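Local coordinates for F5/8 type C domain protein (PDB 4ZRX) that probably acts as an alpha-L-fucosidase, hydrolysing terminal fucose residues from glycans with a TIM-barrel catalytic domain joined to beta-sheet domains, at residues Gln123-Val126 / Val127-Leu130; Gln168-Glu171 / Leu172-Tyr176; Ser252-Asn255 / Asn256-Gly260; Ala265-Leu268 / Gly269-Lys272. One frame throughout, in Å; residues are numbered along the deposited sequence. Where two conformers were deposited one is given.

Interaction 1: residues Gln123-Val126 / Val127-Leu130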
loop_
_atom_site.group_PDB
_atom_site.type_symbol
_atom_site.label_atom_id
_atom_site.label_comp_id
_atom_site.label_asym_id
_atom_site.label_seq_id
_atom_site.Cartn_x
_atom_site.Cartn_y
_atom_site.Cartn_z
ATOM N N GLN A 123 -11.678 29.779 -15.303
ATOM C CA GLN A 123 -10.410 30.445 -15.066
ATOM C C GLN A 123 -9.554 29.711 -14.069
ATOM O O GLN A 123 -8.520 30.256 -13.654
ATOM C CB GLN A 123 -10.623 31.880 -14.605
ATOM C CG GLN A 123 -11.613 32.725 -15.454
ATOM C CD GLN A 123 -11.242 32.744 -16.937
ATOM O OE1 GLN A 123 -10.149 33.149 -17.296
ATOM N NE2 GLN A 123 -12.103 32.226 -17.774
ATOM N N GLY A 124 -9.915 28.490 -13.719
ATOM C CA GLY A 124 -9.166 27.753 -12.720
ATOM C C GLY A 124 -7.970 26.964 -13.227
ATOM O O GLY A 124 -7.829 26.647 -14.426
ATOM N N ASP A 125 -7.120 26.580 -12.270
ATOM C CA ASP A 125 -6.012 25.726 -12.571
ATOM C C ASP A 125 -5.657 24.981 -11.261
ATOM O O ASP A 125 -5.132 25.567 -10.326
ATOM C CB ASP A 125 -4.843 26.596 -13.037
ATOM C CG ASP A 125 -3.616 25.778 -13.410
ATOM O OD1 ASP A 125 -3.508 24.600 -12.945
ATOM O OD2 ASP A 125 -2.743 26.360 -14.106
ATOM N N VAL A 126 -6.034 23.711 -11.196
ATOM C CA VAL A 126 -5.855 22.929 -9.951
ATOM C C VAL A 126 -4.378 22.747 -9.692
ATOM O O VAL A 126 -3.937 22.755 -8.551
ATOM C CB VAL A 126 -6.523 21.587 -10.023
ATOM C CG1 VAL A 126 -6.331 20.809 -8.743
ATOM C CG2 VAL A 126 -8.048 21.776 -10.296
ATOM N N VAL A 127 -3.640 22.528 -10.769
ATOM C CA VAL A 127 -2.203 22.290 -10.654
ATOM C C VAL A 127 -1.536 23.524 -10.052
ATOM O O VAL A 127 -0.693 23.419 -9.165
ATOM C CB VAL A 127 -1.595 21.895 -12.010
ATOM C CG1 VAL A 127 -0.120 21.553 -11.912
ATOM C CG2 VAL A 127 -2.336 20.706 -12.667
ATOM N N LYS A 128 -1.936 24.706 -10.509
ATOM C CA LYS A 128 -1.444 25.933 -9.973
ATOM C C LYS A 128 -1.777 26.097 -8.501
ATOM O O LYS A 128 -0.908 26.488 -7.720
ATOM C CB LYS A 128 -2.004 27.115 -10.783
ATOM C CG LYS A 128 -1.437 28.492 -10.312
ATOM C CD LYS A 128 -1.936 29.646 -11.207
ATOM C CE LYS A 128 -3.421 29.773 -11.150
ATOM N NZ LYS A 128 -4.098 29.541 -9.799
ATOM N N GLU A 129 -3.020 25.835 -8.100
ATOM C CA GLU A 129 -3.390 25.980 -6.714
ATOM C C GLU A 129 -2.579 25.011 -5.825
ATOM O O GLU A 129 -2.159 25.400 -4.729
ATOM C CB GLU A 129 -4.873 25.745 -6.505
ATOM C CG GLU A 129 -5.702 26.762 -7.271
ATOM C CD GLU A 129 -7.096 27.029 -6.745
ATOM O OE1 GLU A 129 -7.347 26.800 -5.557
ATOM O OE2 GLU A 129 -7.932 27.589 -7.537
ATOM N N LEU A 130 -2.372 23.787 -6.310
ATOM C CA LEU A 130 -1.570 22.824 -5.560
ATOM C C LEU A 130 -0.127 23.325 -5.446
ATOM O O LEU A 130 0.492 23.259 -4.363
ATOM C CB LEU A 130 -1.585 21.433 -6.206
ATOM C CG LEU A 130 -0.767 20.393 -5.439
ATOM C CD1 LEU A 130 -1.225 20.243 -4.031
ATOM C CD2 LEU A 130 -0.888 19.070 -6.198
HETATM O O HOH W 1 -7.277 28.462 -9.933
#

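Interaction 2: residues Gln168-Glu171 / Leu172-Tyr176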
loop_
_atom_site.group_PDB
_atom_site.type_symbol
_atom_site.label_atom_id
_atom_site.label_comp_id
_atom_site.label_asym_id
_atom_site.label_seq_id
_atom_site.Cartn_x
_atom_site.Cartn_y
_atom_site.Cartn_z
ATOM N N GLN A 168 1.780 18.642 -23.420
ATOM C CA GLN A 168 1.199 18.596 -22.053
ATOM C C GLN A 168 2.238 18.516 -20.933
ATOM O O GLN A 168 2.198 19.266 -19.928
ATOM C CB GLN A 168 0.231 17.435 -21.931
ATOM C CG GLN A 168 -1.002 17.613 -22.789
ATOM C CD GLN A 168 -2.077 16.552 -22.536
ATOM O OE1 GLN A 168 -1.790 15.424 -22.099
ATOM N NE2 GLN A 168 -3.301 16.866 -22.895
ATOM N N LEU A 169 3.199 17.648 -21.157
ATOM C CA LEU A 169 4.303 17.396 -20.207
ATOM C C LEU A 169 5.139 18.619 -20.031
ATOM O O LEU A 169 5.501 18.965 -18.960
ATOM C CB LEU A 169 5.096 16.208 -20.686
ATOM C CG LEU A 169 6.307 15.765 -19.860
ATOM C CD1 LEU A 169 5.847 15.295 -18.496
ATOM C CD2 LEU A 169 7.015 14.678 -20.640
ATOM N N THR A 170 5.434 19.319 -21.134
ATOM C CA THR A 170 6.214 20.546 -21.105
ATOM C C THR A 170 5.493 21.612 -20.324
ATOM O O THR A 170 6.084 22.272 -19.526
ATOM C CB THR A 170 6.548 21.006 -22.531
ATOM O OG1 THR A 170 7.315 19.982 -23.192
ATOM C CG2 THR A 170 7.297 22.346 -22.537
ATOM N N GLU A 171 4.176 21.722 -20.453
ATOM C CA GLU A 171 3.479 22.700 -19.614
ATOM C C GLU A 171 3.657 22.400 -18.118
ATOM O O GLU A 171 3.979 23.290 -17.266
ATOM C CB GLU A 171 1.983 22.727 -19.965
ATOM C CG GLU A 171 1.722 23.310 -21.312
ATOM C CD GLU A 171 0.332 23.053 -21.853
ATOM O OE1 GLU A 171 -0.373 22.067 -21.402
ATOM O OE2 GLU A 171 -0.038 23.836 -22.798
ATOM N N LEU A 172 3.430 21.137 -17.776
ATOM C CA LEU A 172 3.500 20.710 -16.379
ATOM C C LEU A 172 4.875 20.874 -15.776
ATOM O O LEU A 172 4.991 21.149 -14.587
ATOM C CB LEU A 172 2.983 19.259 -16.221
ATOM C CG LEU A 172 1.502 19.007 -16.530
ATOM C CD1 LEU A 172 1.189 17.556 -16.498
ATOM C CD2 LEU A 172 0.671 19.741 -15.517
ATOM N N LEU A 173 5.887 20.728 -16.621
ATOM C CA LEU A 173 7.266 20.772 -16.156
ATOM C C LEU A 173 7.933 22.136 -16.303
ATOM O O LEU A 173 9.102 22.283 -15.948
ATOM C CB LEU A 173 8.077 19.702 -16.880
ATOM C CG LEU A 173 7.636 18.239 -16.676
ATOM C CD1 LEU A 173 8.686 17.320 -17.207
ATOM C CD2 LEU A 173 7.273 17.855 -15.314
ATOM N N THR A 174 7.211 23.108 -16.858
ATOM C CA THR A 174 7.702 24.487 -17.076
ATOM C C THR A 174 7.034 25.470 -16.125
ATOM O O THR A 174 7.699 26.284 -15.428
ATOM C CB THR A 174 7.464 24.898 -18.492
ATOM O OG1 THR A 174 8.191 24.032 -19.377
ATOM C CG2 THR A 174 7.934 26.409 -18.726
ATOM N N ASN A 175 5.698 25.389 -16.052
ATOM C CA ASN A 175 4.929 26.431 -15.370
ATOM C C ASN A 175 4.622 26.223 -13.935
ATOM O O ASN A 175 3.948 27.049 -13.328
ATOM C CB ASN A 175 3.600 26.626 -16.123
ATOM C CG ASN A 175 3.804 27.041 -17.551
ATOM O OD1 ASN A 175 3.049 26.636 -18.444
ATOM N ND2 ASN A 175 4.805 27.798 -17.774
ATOM N N TYR A 176 5.128 25.135 -13.322
ATOM C CA TYR A 176 4.761 24.832 -11.936
ATOM C C TYR A 176 6.002 24.483 -11.082
ATOM O O TYR A 176 5.941 23.519 -10.276
ATOM C CB TYR A 176 3.774 23.654 -11.970
ATOM C CG TYR A 176 2.557 23.968 -12.808
ATOM C CD1 TYR A 176 1.524 24.786 -12.301
ATOM C CD2 TYR A 176 2.467 23.569 -14.120
ATOM C CE1 TYR A 176 0.451 25.148 -13.084
ATOM C CE2 TYR A 176 1.379 23.924 -14.894
ATOM C CZ TYR A 176 0.355 24.699 -14.362
ATOM O OH TYR A 176 -0.711 25.013 -15.195
#

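Interaction 3: residues Ser252-Asn255 / Asn256-Gly260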
loop_
_atom_site.group_PDB
_atom_site.type_symbol
_atom_site.label_atom_id
_atom_site.label_comp_id
_atom_site.label_asym_id
_atom_site.label_seq_id
_atom_site.Cartn_x
_atom_site.Cartn_y
_atom_site.Cartn_z
ATOM N N SER A 252 12.481 -4.706 -23.511
ATOM C CA SER A 252 11.906 -5.197 -22.273
ATOM C C SER A 252 10.966 -6.367 -22.428
ATOM O O SER A 252 11.060 -7.287 -21.669
ATOM C CB SER A 252 11.217 -4.079 -21.461
ATOM O OG SER A 252 10.110 -3.540 -22.130
ATOM N N GLN A 253 10.020 -6.339 -23.370
ATOM C CA GLN A 253 9.031 -7.414 -23.379
ATOM C C GLN A 253 9.700 -8.772 -23.640
ATOM O O GLN A 253 9.394 -9.744 -22.950
ATOM C CB GLN A 253 7.923 -7.142 -24.399
ATOM C CG GLN A 253 6.842 -8.213 -24.457
ATOM C CD GLN A 253 6.068 -8.135 -25.770
ATOM O OE1 GLN A 253 5.062 -7.446 -25.852
ATOM N NE2 GLN A 253 6.581 -8.795 -26.820
ATOM N N GLU A 254 10.605 -8.839 -24.626
ATOM C CA GLU A 254 11.290 -10.096 -24.944
ATOM C C GLU A 254 12.218 -10.527 -23.813
ATOM O O GLU A 254 12.217 -11.672 -23.441
ATOM C CB GLU A 254 12.085 -10.024 -26.264
ATOM C CG GLU A 254 12.448 -11.405 -26.829
ATOM C CD GLU A 254 13.265 -11.327 -28.104
ATOM O OE1 GLU A 254 14.351 -10.709 -28.077
ATOM O OE2 GLU A 254 12.835 -11.902 -29.124
ATOM N N ASN A 255 13.022 -9.602 -23.291
ATOM C CA ASN A 255 13.972 -9.930 -22.219
ATOM C C ASN A 255 13.292 -10.336 -20.922
ATOM O O ASN A 255 13.653 -11.321 -20.315
ATOM C CB ASN A 255 14.951 -8.790 -22.008
ATOM C CG ASN A 255 15.852 -8.604 -23.233
ATOM O OD1 ASN A 255 15.610 -9.193 -24.314
ATOM N ND2 ASN A 255 16.874 -7.820 -23.088
ATOM N N ASN A 256 12.253 -9.623 -20.550
ATOM C CA ASN A 256 11.491 -10.071 -19.401
ATOM C C ASN A 256 10.849 -11.425 -19.576
ATOM O O ASN A 256 10.832 -12.236 -18.637
ATOM C CB ASN A 256 10.479 -9.020 -18.988
ATOM C CG ASN A 256 11.115 -7.774 -18.444
ATOM O OD1 ASN A 256 12.260 -7.795 -17.995
ATOM N ND2 ASN A 256 10.385 -6.665 -18.508
ATOM N N LYS A 257 10.325 -11.709 -20.781
ATOM C CA LYS A 257 9.731 -13.034 -21.013
ATOM C C LYS A 257 10.792 -14.122 -20.943
ATOM O O LYS A 257 10.571 -15.164 -20.318
ATOM C CB LYS A 257 8.972 -13.056 -22.376
ATOM C CG LYS A 257 8.427 -14.418 -22.847
ATOM C CD LYS A 257 6.986 -14.726 -22.384
ATOM C CE LYS A 257 6.321 -15.709 -23.394
ATOM N NZ LYS A 257 5.091 -16.422 -22.902
ATOM N N ARG A 258 11.959 -13.873 -21.536
ATOM C CA ARG A 258 13.043 -14.850 -21.491
ATOM C C ARG A 258 13.475 -15.138 -20.064
ATOM O O ARG A 258 13.717 -16.280 -19.735
ATOM C CB ARG A 258 14.231 -14.390 -22.350
ATOM C CG ARG A 258 15.513 -15.233 -22.258
ATOM C CD ARG A 258 16.700 -14.437 -22.776
ATOM N NE ARG A 258 16.476 -14.134 -24.192
ATOM C CZ ARG A 258 16.371 -12.921 -24.764
ATOM N NH1 ARG A 258 16.513 -11.791 -24.075
ATOM N NH2 ARG A 258 16.163 -12.848 -26.088
ATOM N N LEU A 259 13.501 -14.132 -19.193
ATOM C CA LEU A 259 13.903 -14.385 -17.796
ATOM C C LEU A 259 12.771 -14.832 -16.886
ATOM O O LEU A 259 13.042 -15.224 -15.765
ATOM C CB LEU A 259 14.548 -13.152 -17.184
ATOM C CG LEU A 259 15.846 -12.644 -17.812
ATOM C CD1 LEU A 259 16.479 -11.602 -16.941
ATOM C CD2 LEU A 259 16.805 -13.741 -18.105
ATOM N N GLY A 260 11.523 -14.784 -17.357
ATOM C CA GLY A 260 10.375 -15.146 -16.541
ATOM C C GLY A 260 10.076 -14.105 -15.456
ATOM O O GLY A 260 9.700 -14.474 -14.361
#

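Interaction 4: residues Ala265-Leu268 / Gly269-Lys272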
loop_
_atom_site.group_PDB
_atom_site.type_symbol
_atom_site.label_atom_id
_atom_site.label_comp_id
_atom_site.label_asym_id
_atom_site.label_seq_id
_atom_site.Cartn_x
_atom_site.Cartn_y
_atom_site.Cartn_z
ATOM N N ALA A 265 6.173 -10.379 -10.232
ATOM C CA ALA A 265 6.890 -11.633 -9.958
ATOM C C ALA A 265 7.559 -11.612 -8.611
ATOM O O ALA A 265 7.924 -10.539 -8.075
ATOM C CB ALA A 265 7.889 -11.864 -11.051
ATOM N N GLU A 266 7.739 -12.811 -8.096
ATOM C CA GLU A 266 8.342 -12.979 -6.778
ATOM C C GLU A 266 9.809 -12.672 -6.713
ATOM O O GLU A 266 10.228 -11.941 -5.778
ATOM C CB GLU A 266 8.070 -14.367 -6.324
ATOM C CG GLU A 266 6.614 -14.457 -5.958
ATOM C CD GLU A 266 6.165 -15.839 -5.763
ATOM O OE1 GLU A 266 6.921 -16.777 -6.175
ATOM O OE2 GLU A 266 5.008 -15.994 -5.302
ATOM N N ASP A 267 10.573 -13.180 -7.668
ATOM C CA ASP A 267 12.034 -13.021 -7.677
ATOM C C ASP A 267 12.466 -12.168 -8.834
ATOM O O ASP A 267 12.318 -12.580 -10.003
ATOM C CB ASP A 267 12.688 -14.390 -7.775
ATOM C CG ASP A 267 14.233 -14.339 -7.790
ATOM O OD1 ASP A 267 14.816 -13.278 -7.504
ATOM O OD2 ASP A 267 14.842 -15.388 -8.130
ATOM N N LEU A 268 13.011 -10.997 -8.512
ATOM C CA LEU A 268 13.480 -10.061 -9.466
ATOM C C LEU A 268 14.982 -9.788 -9.348
ATOM O O LEU A 268 15.465 -8.881 -10.014
ATOM C CB LEU A 268 12.666 -8.771 -9.392
ATOM C CG LEU A 268 11.148 -8.948 -9.665
ATOM C CD1 LEU A 268 10.442 -7.642 -9.484
ATOM C CD2 LEU A 268 10.952 -9.470 -11.114
ATOM N N GLY A 269 15.723 -10.578 -8.569
ATOM C CA GLY A 269 17.168 -10.336 -8.450
ATOM C C GLY A 269 18.041 -11.291 -7.689
ATOM O O GLY A 269 19.174 -10.906 -7.413
ATOM N N SER A 270 17.566 -12.500 -7.366
ATOM C CA SER A 270 18.421 -13.470 -6.661
ATOM C C SER A 270 19.596 -13.888 -7.545
ATOM O O SER A 270 19.568 -13.706 -8.744
ATOM C CB SER A 270 17.674 -14.740 -6.321
ATOM O OG SER A 270 17.365 -15.438 -7.523
ATOM N N ARG A 271 20.613 -14.506 -6.949
ATOM C CA ARG A 271 21.729 -14.986 -7.770
ATOM C C ARG A 271 21.291 -16.023 -8.796
ATOM O O ARG A 271 21.841 -16.087 -9.904
ATOM C CB ARG A 271 22.829 -15.648 -6.920
ATOM C CG ARG A 271 23.496 -14.689 -5.975
ATOM C CD ARG A 271 24.765 -15.345 -5.356
ATOM N NE ARG A 271 25.287 -14.550 -4.258
ATOM C CZ ARG A 271 26.533 -14.584 -3.802
ATOM N NH1 ARG A 271 27.468 -15.314 -4.432
ATOM N NH2 ARG A 271 26.887 -13.839 -2.775
ATOM N N LYS A 272 20.298 -16.816 -8.439
ATOM C CA LYS A 272 19.750 -17.787 -9.376
ATOM C C LYS A 272 19.283 -17.107 -10.638
ATOM O O LYS A 272 19.596 -17.569 -11.744
ATOM C CB LYS A 272 18.592 -18.510 -8.710
ATOM C CG LYS A 272 17.850 -19.560 -9.507
ATOM C CD LYS A 272 16.577 -19.936 -8.637
ATOM C CE LYS A 272 15.397 -20.413 -9.413
ATOM N NZ LYS A 272 15.680 -21.813 -9.868
#

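Interaction 1: residues Gln123-Val126 / Val127-Leu130
The side chains of D125 and K128 cross at about a right angle where a loop turns into a helix, a worked example of N-capping. With CG anti to the backbone N (chi1 -179°), the D125 carboxylate lies beside the first helical turn, and its OD1 accepts from K128 N at 2.9 Å. That bond is nearly straight, yet the donor stands above the carboxylate plane, 70° out of it. The second oxygen, OD2, bonds to the hydroxyl of Y176. K128 CB rests on D125 CG at 3.4 Å; farther out the lysine chain bends, and its ammonium turns from the carboxylate, leaving NZ 5.5 Å from OD2. One water bridges the start of the turn: it accepts from D125 N at 3.0 Å and donates to E129 OE2 at 2.6 Å, with K128 NZ giving it a weak third bond. E129 is also held by a salt bridge to K120, while its CG passes D125 O at 3.3 Å. On the inner side of helix 126-137, V126 and L130 meet W80 of helix 77-86, whereas V127 and L130 pack on L94 of strand 91-97 and F141 of strand 140-145.

Interaction 2: residues Gln168-Glu171 / Leu172-Tyr176
In the crossover helix of a beta-alpha-beta unit, helix 158-174 between strands 140-145 and 181-184, residues L169 to E171 meet L173 to Y176 as the regular turns give way to a loop. Two leucines one turn apart make the apolar part: L169 CD1 touches L173 CD1 at 3.7 Å, the two side chains crossing at a slant. L173 CG, set beside its own backbone N (chi1 -61°), also lies close over L169 O, at 3.2 Å. Were L173 cut back to an alanine, L169 CD1 would probably lose its apolar mate, and a gap would open toward I208 and L211 of helix 201-211. Also one turn apart, T170 and T174 run side by side and point the same way; T174 OG1 turns back to donate to T170 O at 2.7 Å, while the T170 hydroxyl is bonded to I166 O. Next along, E171 O takes two backbone donors from one face of its plane: N175 N at 3.0 Å, almost straight, and T174 N at 3.3 Å from well above that plane. The E171 carboxylate points elsewhere, to T107, W105 and A108. N175 CB sits over one face of the Y176 ring, toward its rim. A threonine hydroxyl returned to the carbonyl four residues back is a familiar helix feature, and the helix itself is of the kind that surrounds the parallel strands of a TIM barrel.

Interaction 3: residues Ser252-Asn255 / Asn256-Gly260
The flat guanidinium of R258 has E254 O over one face and N255 OD1 at its edge, near its plane, an instance of side chains three and four residues apart meeting along a helix. R258 NH1 donates to N255 OD1 at 2.8 Å. Seen from the amide the approach differs: the donor stands above the carbonyl plane, 69° out of it, and the two flat groups are turned 60° against each other while their chains lie side by side. The bend of R258 at chi3 (-63°) folds the guanidinium back to this spot. A leucine in place of N255 would probably leave R258 NH1 without this acceptor and the guanidinium freer to turn. The salt bridge from R258 NH2 to E254 OE1, at 3.4 Å, is weak and doubtful, since E254 was modelled in two conformations. On another side of the helix, N256 CB lies 3.2 Å from S252 O, and the amide of N256 reaches beyond the helix to T245 N through OD1. The S252 hydroxyl is bonded to Y249 O. Helix 252-259 closes in a Schellman motif: G260, with positive phi, returns its N to K257 O at 3.1 Å. The side of the helix with E254, K257 and R258 is exposed, while S252 and N256 lean on the loop of L244 and T245, and L259 meets V243, just after strand 241-242.

Interaction 4: residues Ala265-Leu268 / Gly269-Lys272
Carboxylate-to-backbone bonds dominate where D267 meets G269 and S270. D267 OD1 accepts from both amides, from S270 N at 2.9 Å on its syn lone pair and from G269 N at 3.0 Å on the anti side, 35° out of the carboxylate plane. A chi1 of -180° swings the D267 carboxylate away from its own N and round to the two amides that follow. The bond to the residue two places on defines an Asx turn. Between side chains, S270 OG donates to D267 OD2 at 2.6 Å, on the syn side and 16° out of the carboxylate plane; three donors thus grip the two oxygens and fix the rotation of the carboxylate. S270 is the N-cap residue of helix 271-274, and its hydroxyl accepts from I273 N, and so the turn leads straight into a capped helix start. K272 NZ is 6.7 Å from D267 OD2, too far for a salt bridge, though its charge may still favour the carboxylate. Two backbone carbonyls bond outward: L268 O accepts from T242 OG1, and G269 O from R447 NH2. R271 forms a salt bridge with E402 of strand 401-410, in a beta-sheet region that follows the barrel.

Overall arrangement
All four contacts lie in the alpha-L-fucosidase family region and follow one another along the chain, forming two pairs. Interactions 1 and 2, with centres about 13 Å apart, touch directly, V127 of one packing on L172 of the other. They belong to helices 126-137 and 158-174, which pack against the parallel strands 91-97 and 140-145 of the barrel; helix 158-174 then leads on to strand 181-184. Interactions 3 and 4 also have centres about 13 Å apart but do not touch; they share the run from helix 252-259 to helix 271-274. The pairs stand 34 to 43 Å apart between centres, so local turns and helix ends recur in separate parts of the same catalytic-family region.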